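Local structure of Pgp2 (Campylobacter jejuni subsp. jejuni, 6XJ6) at residues I252-D257 against K269-K274; F181-A186 against I231-I236; N246-R251 against V273-K278. The protein helps set the helical shape of the cell, probably as an LD-carboxypeptidase that trims peptidoglycan, with an accessory NTF2-like domain whose pocket binds peptidoglycan. All coordinates share one frame; numbering follows the deposited sequence.

Contact 1: residues I252-D257 against K269-K274; sequences ISFYED and KILYVK
The Phe254 ring carries Lys269 CB over one face, 3.6 Å from the ring centroid and displaced toward the CE1-CZ rim, while Leu271 CG sits at the ring edge near Phe254 CE2; the ring also meets that of Phe233. Phe254, Lys269 and Leu271 belong to the antiparallel hairpin 249-260/263-275 of the NTF2-like domain, and this CH-pi contact illustrates how a hydrogen-bonded pair (Lys269 N to Phe254 O 2.9 Å) brings a ring and an aliphatic chain side by side. Phe254 manages it with CG wedged between its backbone N and carbonyl carbon (chi1 53°), which swings the ring toward the neighbouring strand. Helix 170-188 lies against Phe254 and Leu271 through Leu180 and Trp183.

Ile252 and Leu271 form the other hydrogen-bonded pair, with Leu271 N 2.7 Å from Ile252 O and Ile252 N 2.8 Å from Leu271 O. The Ile252 and Val273 side chains cross at about a right angle, Ile252 CD1 to Val273 CG2 4.2 Å.

Bent at chi2 and chi3, the Lys269 chain passes across Glu256 to a salt bridge with Glu286. Glu256 OE2 stays 4.3 Å from Lys269 NZ, and a water donates to Glu256 OE1 at 2.9 Å and accepts from Lys269 NZ at 3.1 Å.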
loop_
_atom_site.group_PDB
_atom_site.type_symbol
_atom_site.label_atom_id
_atom_site.label_comp_id
_atom_site.label_asym_id
_atom_site.label_seq_id
_atom_site.Cartn_x
_atom_site.Cartn_y
_atom_site.Cartn_z
ATOM N N ILE A 252 -2.294 -3.173 4.822
ATOM C CA ILE A 252 -1.786 -4.296 5.609
ATOM C C ILE A 252 -1.619 -5.458 4.649
ATOM O O ILE A 252 -2.605 -5.939 4.088
ATOM C CB ILE A 252 -2.748 -4.687 6.742
ATOM C CG1 ILE A 252 -3.078 -3.479 7.623
ATOM C CG2 ILE A 252 -2.132 -5.825 7.568
ATOM C CD1 ILE A 252 -4.119 -3.750 8.686
ATOM N N SER A 253 -0.388 -5.920 4.468
ATOM C CA SER A 253 -0.119 -7.072 3.625
ATOM C C SER A 253 0.547 -8.156 4.454
ATOM O O SER A 253 1.261 -7.876 5.422
ATOM C CB SER A 253 0.746 -6.707 2.409
ATOM O OG SER A 253 2.015 -6.213 2.786
ATOM N N PHE A 254 0.294 -9.402 4.083
ATOM C CA PHE A 254 0.830 -10.526 4.835
ATOM C C PHE A 254 0.622 -11.788 4.023
ATOM O O PHE A 254 -0.174 -11.812 3.079
ATOM C CB PHE A 254 0.170 -10.661 6.214
ATOM C CG PHE A 254 -1.335 -10.719 6.177
ATOM C CD1 PHE A 254 -1.996 -11.930 6.170
ATOM C CD2 PHE A 254 -2.084 -9.550 6.159
ATOM C CE1 PHE A 254 -3.376 -11.982 6.144
ATOM C CE2 PHE A 254 -3.467 -9.599 6.127
ATOM C CZ PHE A 254 -4.109 -10.810 6.124
ATOM N N TYR A 255 1.358 -12.831 4.395
ATOM C CA TYR A 255 1.155 -14.164 3.852
ATOM C C TYR A 255 0.189 -14.920 4.746
ATOM O O TYR A 255 0.274 -14.852 5.977
ATOM C CB TYR A 255 2.466 -14.952 3.803
ATOM C CG TYR A 255 3.452 -14.525 2.744
ATOM C CD1 TYR A 255 4.738 -14.130 3.087
ATOM C CD2 TYR A 255 3.108 -14.540 1.399
ATOM C CE1 TYR A 255 5.651 -13.750 2.122
ATOM C CE2 TYR A 255 4.017 -14.160 0.427
ATOM C CZ TYR A 255 5.283 -13.766 0.794
ATOM O OH TYR A 255 6.186 -13.390 -0.176
ATOM N N GLU A 256 -0.716 -15.656 4.118
ATOM C CA GLU A 256 -1.668 -16.514 4.803
ATOM C C GLU A 256 -1.194 -17.942 4.594
ATOM O O GLU A 256 -1.096 -18.397 3.452
ATOM C CB GLU A 256 -3.050 -16.320 4.183
ATOM C CG GLU A 256 -4.183 -16.937 4.948
ATOM C CD GLU A 256 -5.518 -16.364 4.521
ATOM O OE1 GLU A 256 -6.099 -16.876 3.542
ATOM O OE2 GLU A 256 -5.969 -15.381 5.148
ATOM N N ASP A 257 -0.877 -18.635 5.687
ATOM C CA ASP A 257 -0.295 -19.968 5.631
ATOM C C ASP A 257 -1.249 -20.969 6.262
ATOM O O ASP A 257 -1.864 -20.693 7.297
ATOM C CB ASP A 257 1.056 -20.021 6.365
ATOM C CG ASP A 257 2.118 -19.152 5.708
ATOM O OD1 ASP A 257 2.205 -19.150 4.462
ATOM O OD2 ASP A 257 2.867 -18.471 6.442
ATOM N N LYS A 269 -2.130 -11.967 0.989
ATOM C CA LYS A 269 -3.292 -11.206 1.419
ATOM C C LYS A 269 -2.933 -9.728 1.489
ATOM O O LYS A 269 -1.822 -9.361 1.883
ATOM C CB LYS A 269 -3.728 -11.640 2.820
ATOM C CG LYS A 269 -4.246 -13.063 2.912
ATOM C CD LYS A 269 -5.646 -13.211 2.352
ATOM C CE LYS A 269 -6.691 -12.454 3.175
ATOM N NZ LYS A 269 -8.048 -12.599 2.577
ATOM N N ILE A 270 -3.893 -8.877 1.133
ATOM C CA ILE A 270 -3.756 -7.434 1.309
ATOM C C ILE A 270 -5.086 -6.888 1.798
ATOM O O ILE A 270 -6.141 -7.227 1.251
ATOM C CB ILE A 270 -3.343 -6.691 0.024
ATOM C CG1 ILE A 270 -2.167 -7.386 -0.670
ATOM C CG2 ILE A 270 -2.997 -5.249 0.368
ATOM C CD1 ILE A 270 -1.784 -6.763 -2.007
ATOM N N LEU A 271 -5.036 -6.059 2.834
ATOM C CA LEU A 271 -6.179 -5.288 3.294
ATOM C C LEU A 271 -5.863 -3.810 3.133
ATOM O O LEU A 271 -4.771 -3.359 3.492
ATOM C CB LEU A 271 -6.483 -5.569 4.769
ATOM C CG LEU A 271 -6.745 -7.019 5.179
ATOM C CD1 LEU A 271 -6.942 -7.113 6.681
ATOM C CD2 LEU A 271 -7.952 -7.582 4.457
ATOM N N TYR A 272 -6.814 -3.065 2.591
ATOM C CA TYR A 272 -6.792 -1.610 2.611
ATOM C C TYR A 272 -7.840 -1.191 3.627
ATOM O O TYR A 272 -9.003 -1.576 3.507
ATOM C CB TYR A 272 -7.093 -1.045 1.216
ATOM C CG TYR A 272 -6.008 -1.403 0.220
ATOM C CD1 TYR A 272 -6.018 -2.629 -0.428
ATOM C CD2 TYR A 272 -4.942 -0.549 -0.018
ATOM C CE1 TYR A 272 -5.014 -2.988 -1.298
ATOM C CE2 TYR A 272 -3.927 -0.897 -0.902
ATOM C CZ TYR A 272 -3.970 -2.118 -1.533
ATOM O OH TYR A 272 -2.963 -2.480 -2.392
ATOM N N VAL A 273 -7.422 -0.449 4.653
ATOM C CA VAL A 273 -8.274 -0.192 5.805
ATOM C C VAL A 273 -8.250 1.284 6.170
ATOM O O VAL A 273 -7.332 2.027 5.825
ATOM C CB VAL A 273 -7.861 -1.044 7.034
ATOM C CG1 VAL A 273 -7.725 -2.516 6.662
ATOM C CG2 VAL A 273 -6.559 -0.530 7.662
ATOM N N LYS A 274 -9.285 1.702 6.887
ATOM C CA LYS A 274 -9.267 2.954 7.618
ATOM C C LYS A 274 -9.439 2.652 9.100
ATOM O O LYS A 274 -9.845 1.553 9.488
ATOM C CB LYS A 274 -10.375 3.902 7.146
ATOM C CG LYS A 274 -11.775 3.394 7.406
ATOM C CD LYS A 274 -12.825 4.362 6.903
ATOM C CE LYS A 274 -14.202 3.763 7.044
ATOM N NZ LYS A 274 -15.261 4.621 6.445
HETATM O O HOH W 1 -8.390 -15.624 2.283
#

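Contact 2: residues F181-A186 against I231-I236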
loop_
_atom_site.group_PDB
_atom_site.type_symbol
_atom_site.label_atom_id
_atom_site.label_comp_id
_atom_site.label_asym_id
_atom_site.label_seq_id
_atom_site.Cartn_x
_atom_site.Cartn_y
_atom_site.Cartn_z
ATOM N N PHE A 181 -5.520 -9.456 14.295
ATOM C CA PHE A 181 -5.540 -10.788 14.889
ATOM C C PHE A 181 -6.889 -11.117 15.517
ATOM O O PHE A 181 -7.242 -12.297 15.633
ATOM C CB PHE A 181 -4.366 -10.950 15.859
ATOM C CG PHE A 181 -3.080 -11.218 15.150
ATOM C CD1 PHE A 181 -2.739 -12.506 14.781
ATOM C CD2 PHE A 181 -2.253 -10.180 14.777
ATOM C CE1 PHE A 181 -1.578 -12.759 14.087
ATOM C CE2 PHE A 181 -1.088 -10.426 14.076
ATOM C CZ PHE A 181 -0.750 -11.719 13.732
ATOM N N THR A 182 -7.660 -10.098 15.908
ATOM C CA THR A 182 -9.022 -10.326 16.377
ATOM C C THR A 182 -9.918 -10.739 15.219
ATOM O O THR A 182 -10.748 -11.649 15.354
ATOM C CB THR A 182 -9.552 -9.052 17.038
ATOM O OG1 THR A 182 -8.692 -8.685 18.131
ATOM C CG2 THR A 182 -10.977 -9.252 17.560
ATOM N N TRP A 183 -9.750 -10.082 14.072
ATOM C CA TRP A 183 -10.452 -10.471 12.855
ATOM C C TRP A 183 -10.063 -11.882 12.426
ATOM O O TRP A 183 -10.926 -12.688 12.057
ATOM C CB TRP A 183 -10.113 -9.430 11.786
ATOM C CG TRP A 183 -10.455 -9.727 10.347
ATOM C CD1 TRP A 183 -11.677 -9.621 9.744
ATOM C CD2 TRP A 183 -9.534 -10.101 9.322
ATOM N NE1 TRP A 183 -11.574 -9.934 8.413
ATOM C CE2 TRP A 183 -10.265 -10.230 8.127
ATOM C CE3 TRP A 183 -8.158 -10.346 9.301
ATOM C CZ2 TRP A 183 -9.667 -10.591 6.921
ATOM C CZ3 TRP A 183 -7.567 -10.714 8.110
ATOM C CH2 TRP A 183 -8.322 -10.834 6.934
ATOM N N LYS A 184 -8.768 -12.207 12.500
ATOM C CA LYS A 184 -8.304 -13.556 12.190
ATOM C C LYS A 184 -8.982 -14.590 13.082
ATOM O O LYS A 184 -9.425 -15.646 12.607
ATOM C CB LYS A 184 -6.785 -13.619 12.368
ATOM C CG LYS A 184 -6.158 -14.982 12.117
ATOM C CD LYS A 184 -4.663 -14.935 12.394
ATOM C CE LYS A 184 -4.012 -16.291 12.270
ATOM N NZ LYS A 184 -4.465 -17.233 13.333
ATOM N N LEU A 185 -9.063 -14.312 14.384
ATOM C CA LEU A 185 -9.682 -15.265 15.298
ATOM C C LEU A 185 -11.159 -15.448 14.978
ATOM O O LEU A 185 -11.688 -16.564 15.059
ATOM C CB LEU A 185 -9.508 -14.790 16.742
ATOM C CG LEU A 185 -10.099 -15.719 17.808
ATOM C CD1 LEU A 185 -9.395 -17.068 17.786
ATOM C CD2 LEU A 185 -9.998 -15.099 19.187
ATOM N N ALA A 186 -11.843 -14.361 14.623
ATOM C CA ALA A 186 -13.254 -14.460 14.266
ATOM C C ALA A 186 -13.448 -15.359 13.051
ATOM O O ALA A 186 -14.353 -16.203 13.029
ATOM C CB ALA A 186 -13.817 -13.066 13.998
ATOM N N ILE A 231 -4.857 -21.360 10.760
ATOM C CA ILE A 231 -4.355 -20.323 9.869
ATOM C C ILE A 231 -3.246 -19.555 10.574
ATOM O O ILE A 231 -3.342 -19.264 11.770
ATOM C CB ILE A 231 -5.502 -19.387 9.432
ATOM C CG1 ILE A 231 -4.978 -18.255 8.551
ATOM C CG2 ILE A 231 -6.237 -18.837 10.651
ATOM C CD1 ILE A 231 -6.078 -17.480 7.851
ATOM N N LYS A 232 -2.186 -19.236 9.830
ATOM C CA LYS A 232 -1.065 -18.460 10.343
ATOM C C LYS A 232 -0.778 -17.286 9.419
ATOM O O LYS A 232 -0.796 -17.433 8.192
ATOM C CB LYS A 232 0.194 -19.326 10.452
ATOM C CG LYS A 232 0.275 -20.134 11.736
ATOM C CD LYS A 232 1.451 -21.099 11.708
ATOM C CE LYS A 232 1.046 -22.462 11.165
ATOM N NZ LYS A 232 2.141 -23.107 10.389
ATOM N N PHE A 233 -0.515 -16.123 10.013
ATOM C CA PHE A 233 -0.094 -14.939 9.280
ATOM C C PHE A 233 1.406 -14.755 9.457
ATOM O O PHE A 233 1.946 -14.969 10.549
ATOM C CB PHE A 233 -0.797 -13.676 9.785
ATOM C CG PHE A 233 -2.272 -13.620 9.502
ATOM C CD1 PHE A 233 -2.908 -14.590 8.742
ATOM C CD2 PHE A 233 -3.028 -12.567 10.000
ATOM C CE1 PHE A 233 -4.271 -14.506 8.484
ATOM C CE2 PHE A 233 -4.386 -12.483 9.750
ATOM C CZ PHE A 233 -5.008 -13.453 8.998
ATOM N N SER A 234 2.081 -14.362 8.380
ATOM C CA SER A 234 3.503 -14.068 8.455
ATOM C C SER A 234 3.832 -12.945 7.483
ATOM O O SER A 234 3.007 -12.544 6.658
ATOM C CB SER A 234 4.354 -15.312 8.181
ATOM O OG SER A 234 4.184 -15.776 6.860
ATOM N N ASP A 235 5.050 -12.424 7.606
ATOM C CA ASP A 235 5.558 -11.362 6.736
ATOM C C ASP A 235 4.613 -10.158 6.716
ATOM O O ASP A 235 4.252 -9.638 5.662
ATOM C CB ASP A 235 5.826 -11.888 5.323
ATOM C CG ASP A 235 6.653 -10.927 4.479
ATOM O OD1 ASP A 235 7.433 -10.135 5.048
ATOM O OD2 ASP A 235 6.522 -10.966 3.237
ATOM N N ILE A 236 4.212 -9.705 7.898
ATOM C CA ILE A 236 3.234 -8.625 7.992
ATOM C C ILE A 236 3.917 -7.285 7.768
ATOM O O ILE A 236 4.893 -6.942 8.450
ATOM C CB ILE A 236 2.511 -8.652 9.344
ATOM C CG1 ILE A 236 1.764 -9.977 9.519
ATOM C CG2 ILE A 236 1.517 -7.488 9.436
ATOM C CD1 ILE A 236 1.302 -10.212 10.946
HETATM O O HOH W 2 -5.726 -20.448 13.429
#
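Lys184 and Phe233 run antiparallel, one alongside the other, and the methylene chain of the lysine lies along one face of the ring. Lys184 CD stands almost exactly over its middle, 3.6 Å from the centroid of the Phe233 ring and only 10° off the normal, while Lys184 CB and CG meet the far rim at CE2 and CZ. The pair is a worked case of a long polar side chain that spends its carbons on an aromatic face and its charge elsewhere. The chain runs extended as far as CE and bends only at the last torsion (chi4 -67°), which turns the ammonium onto the backbone of Ile231. There Lys184 NZ donates to Ile231 O at 2.8 Å, approaching from above the carbonyl plane rather than within it. Ile231 CG2 packs against the same lysine tip, and a water accepts from Ile231 N at 3.0 Å and, weakly, from Lys184 NZ.

Two aromatic residues of the helix meet the strand side. Trp183 CZ3 touches Phe233 CZ at 3.9 Å, the two side chains crossing at about a right angle. Phe181 inclines its ring at 48° to that of Phe233, and Phe181 CZ meets Ile236 CD1 at 3.8 Å.

In the next shell, Trp183 NE1 is hydrogen-bonded to Tyr199 OH, and Tyr195 meets the indole ring. Leu180 touches Phe233, and Ile231 also rests on Trp187 and Thr188 of the helix. Helix 170-188 thus packs through side chains that meet both side chains and backbone of the strand edge. It lies roughly antiparallel to strand 232-234, with 10.6 Å between the short local axes, as expected of the long helix laid against the curved antiparallel sheet in an NTF2-like fold.

Contact 3: residues N246-R251 against V273-K278; sequences NETMYR and VKIDSK
At this end of the 249-260/263-275 hairpin in the NTF2-like domain, antiparallel pairing passes into loop, and waters take up part of the work of joining the segments. Tyr250 and Val273 make a hydrogen-bonded pair, with Tyr250 N to Val273 O and Val273 N to Tyr250 O both 2.9 Å. One step further, Ile275 N donates to Thr248 O, also at 2.9 Å. Between these bonds lies the non-hydrogen-bonded pair of Met249 and Lys274, whose CA atoms come to 4.2 Å of each other.

On the face holding Tyr250 and Val273, Tyr250 CB rests on Val273 CG2. The Ile275 CD1 methyl reaches both Tyr250 CE1 and Thr248 CG2, each at 4.0 Å, so one methyl bridges two alternate residues of the facing segment. Helix 170-188 abuts this face through Gln172 and Leu176, and Tyr250 OH is hydrogen-bonded to Gln172 and to Lys169 N.

The other face mixes Met249, whose CG approaches Lys274 CB, with the charged Lys274. Lys274 has CG set between its backbone N and carbonyl carbon (chi1 64°) and runs fully extended beyond it, past Glu247, to salt bridges with Asp200 and Glu203. A water joins Lys274 NZ to Glu247 OE2. A second water ties the two segments with three bonds: it accepts from Thr248 N at 2.7 Å and donates to Glu247 OE1 at 2.6 Å and to Ile275 O at 2.8 Å.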
loop_
_atom_site.group_PDB
_atom_site.type_symbol
_atom_site.label_atom_id
_atom_site.label_comp_id
_atom_site.label_asym_id
_atom_site.label_seq_id
_atom_site.Cartn_x
_atom_site.Cartn_y
_atom_site.Cartn_z
ATOM N N ASN A 246 -9.329 12.805 3.834
ATOM C CA ASN A 246 -9.205 13.092 5.258
ATOM C C ASN A 246 -9.543 11.857 6.093
ATOM O O ASN A 246 -10.297 11.918 7.067
ATOM C CB ASN A 246 -10.083 14.282 5.651
ATOM C CG ASN A 246 -9.849 14.734 7.078
ATOM O OD1 ASN A 246 -8.733 14.652 7.590
ATOM N ND2 ASN A 246 -10.907 15.206 7.734
ATOM N N GLU A 247 -8.991 10.715 5.691
ATOM C CA GLU A 247 -9.166 9.483 6.442
ATOM C C GLU A 247 -7.807 8.981 6.894
ATOM O O GLU A 247 -6.792 9.231 6.246
ATOM C CB GLU A 247 -9.846 8.382 5.613
ATOM C CG GLU A 247 -11.280 8.688 5.194
ATOM C CD GLU A 247 -12.292 8.589 6.328
ATOM O OE1 GLU A 247 -11.957 8.102 7.431
ATOM O OE2 GLU A 247 -13.443 9.009 6.110
ATOM N N THR A 248 -7.800 8.270 8.021
ATOM C CA THR A 248 -6.594 7.608 8.504
ATOM C C THR A 248 -6.620 6.211 7.913
ATOM O O THR A 248 -7.396 5.360 8.345
ATOM C CB THR A 248 -6.576 7.564 10.025
ATOM O OG1 THR A 248 -6.732 8.892 10.533
ATOM C CG2 THR A 248 -5.253 6.976 10.517
ATOM N N MET A 249 -5.798 5.995 6.898
ATOM C CA MET A 249 -5.824 4.766 6.124
ATOM C C MET A 249 -4.472 4.080 6.194
ATOM O O MET A 249 -3.425 4.726 6.333
ATOM C CB MET A 249 -6.179 5.044 4.668
ATOM C CG MET A 249 -7.588 5.538 4.513
ATOM S SD MET A 249 -8.014 5.929 2.813
ATOM C CE MET A 249 -7.793 4.349 2.044
ATOM N N TYR A 250 -4.514 2.751 6.121
ATOM C CA TYR A 250 -3.311 1.940 6.108
ATOM C C TYR A 250 -3.501 0.794 5.134
ATOM O O TYR A 250 -4.627 0.362 4.859
ATOM C CB TYR A 250 -3.017 1.334 7.483
ATOM C CG TYR A 250 -2.428 2.291 8.490
ATOM C CD1 TYR A 250 -3.226 3.183 9.182
ATOM C CD2 TYR A 250 -1.072 2.286 8.764
ATOM C CE1 TYR A 250 -2.669 4.060 10.131
ATOM C CE2 TYR A 250 -0.521 3.150 9.687
ATOM C CZ TYR A 250 -1.322 4.031 10.363
ATOM O OH TYR A 250 -0.757 4.880 11.299
ATOM N N ARG A 251 -2.373 0.302 4.623
ATOM C CA ARG A 251 -2.316 -0.941 3.870
ATOM C C ARG A 251 -1.684 -1.995 4.767
ATOM O O ARG A 251 -0.669 -1.727 5.412
ATOM C CB ARG A 251 -1.489 -0.775 2.601
ATOM C CG ARG A 251 -1.594 -1.956 1.689
ATOM C CD ARG A 251 -0.625 -1.861 0.544
ATOM N NE ARG A 251 0.583 -2.573 0.902
ATOM C CZ ARG A 251 1.333 -3.277 0.067
ATOM N NH1 ARG A 251 1.032 -3.362 -1.222
ATOM N NH2 ARG A 251 2.405 -3.893 0.534
ATOM N N VAL A 273 -7.422 -0.449 4.653
ATOM C CA VAL A 273 -8.274 -0.192 5.805
ATOM C C VAL A 273 -8.250 1.284 6.170
ATOM O O VAL A 273 -7.332 2.027 5.825
ATOM C CB VAL A 273 -7.861 -1.044 7.034
ATOM C CG1 VAL A 273 -7.725 -2.516 6.662
ATOM C CG2 VAL A 273 -6.559 -0.530 7.662
ATOM N N LYS A 274 -9.285 1.702 6.887
ATOM C CA LYS A 274 -9.267 2.954 7.618
ATOM C C LYS A 274 -9.439 2.652 9.100
ATOM O O LYS A 274 -9.845 1.553 9.488
ATOM C CB LYS A 274 -10.375 3.902 7.146
ATOM C CG LYS A 274 -11.775 3.394 7.406
ATOM C CD LYS A 274 -12.825 4.362 6.903
ATOM C CE LYS A 274 -14.202 3.763 7.044
ATOM N NZ LYS A 274 -15.261 4.621 6.445
ATOM N N ILE A 275 -9.108 3.636 9.928
ATOM C CA ILE A 275 -9.400 3.591 11.355
ATOM C C ILE A 275 -10.609 4.479 11.590
ATOM O O ILE A 275 -10.573 5.679 11.289
ATOM C CB ILE A 275 -8.201 4.055 12.194
ATOM C CG1 ILE A 275 -7.005 3.131 11.976
ATOM C CG2 ILE A 275 -8.580 4.068 13.652
ATOM C CD1 ILE A 275 -5.735 3.615 12.637
ATOM N N ASP A 276 -11.681 3.903 12.128
ATOM C CA ASP A 276 -12.919 4.651 12.273
ATOM C C ASP A 276 -12.848 5.575 13.490
ATOM O O ASP A 276 -11.847 5.629 14.212
ATOM C CB ASP A 276 -14.124 3.707 12.278
ATOM C CG ASP A 276 -14.272 2.913 13.572
ATOM O OD1 ASP A 276 -13.516 3.136 14.542
ATOM O OD2 ASP A 276 -15.171 2.046 13.608
ATOM N N SER A 277 -13.927 6.329 13.708
ATOM C CA SER A 277 -13.944 7.325 14.773
ATOM C C SER A 277 -13.783 6.704 16.153
ATOM O O SER A 277 -13.409 7.409 17.097
ATOM C CB SER A 277 -15.244 8.128 14.717
ATOM O OG SER A 277 -16.367 7.298 14.958
ATOM N N LYS A 278 -14.066 5.412 16.298
ATOM C CA LYS A 278 -13.889 4.713 17.562
ATOM C C LYS A 278 -12.556 3.982 17.637
ATOM O O LYS A 278 -12.337 3.203 18.570
ATOM C CB LYS A 278 -15.055 3.750 17.796
ATOM C CG LYS A 278 -16.432 4.394 17.611
ATOM C CD LYS A 278 -16.604 5.646 18.472
ATOM C CE LYS A 278 -17.883 6.393 18.132
ATOM N NZ LYS A 278 -17.920 7.735 18.779
HETATM O O HOH W 3 -10.157 7.534 9.195
HETATM O O HOH W 4 -15.051 7.129 7.104
#

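Contacts 1 and 3 are successive lengths of one hairpin, their centres about 15 Å apart. They share Val273 and Lys274, and at their junction Arg251 CG packs on Tyr272 CE2 at 3.6 Å. Contact 2 adds the neighbouring strand and the helix; its centre is about 9 Å from that of contact 1, and the probable hydrogen bonds Tyr255 N to Ser234 O and Asp257 N to Lys232 O, both 2.8 Å, tie them together. Contacts 2 and 3 do not touch, their nearest atoms being about 7 Å apart, yet helix 170-188 reaches all three. All lie within the NTF2-like domain, away from the predicted catalytic residues His119 and Cys136.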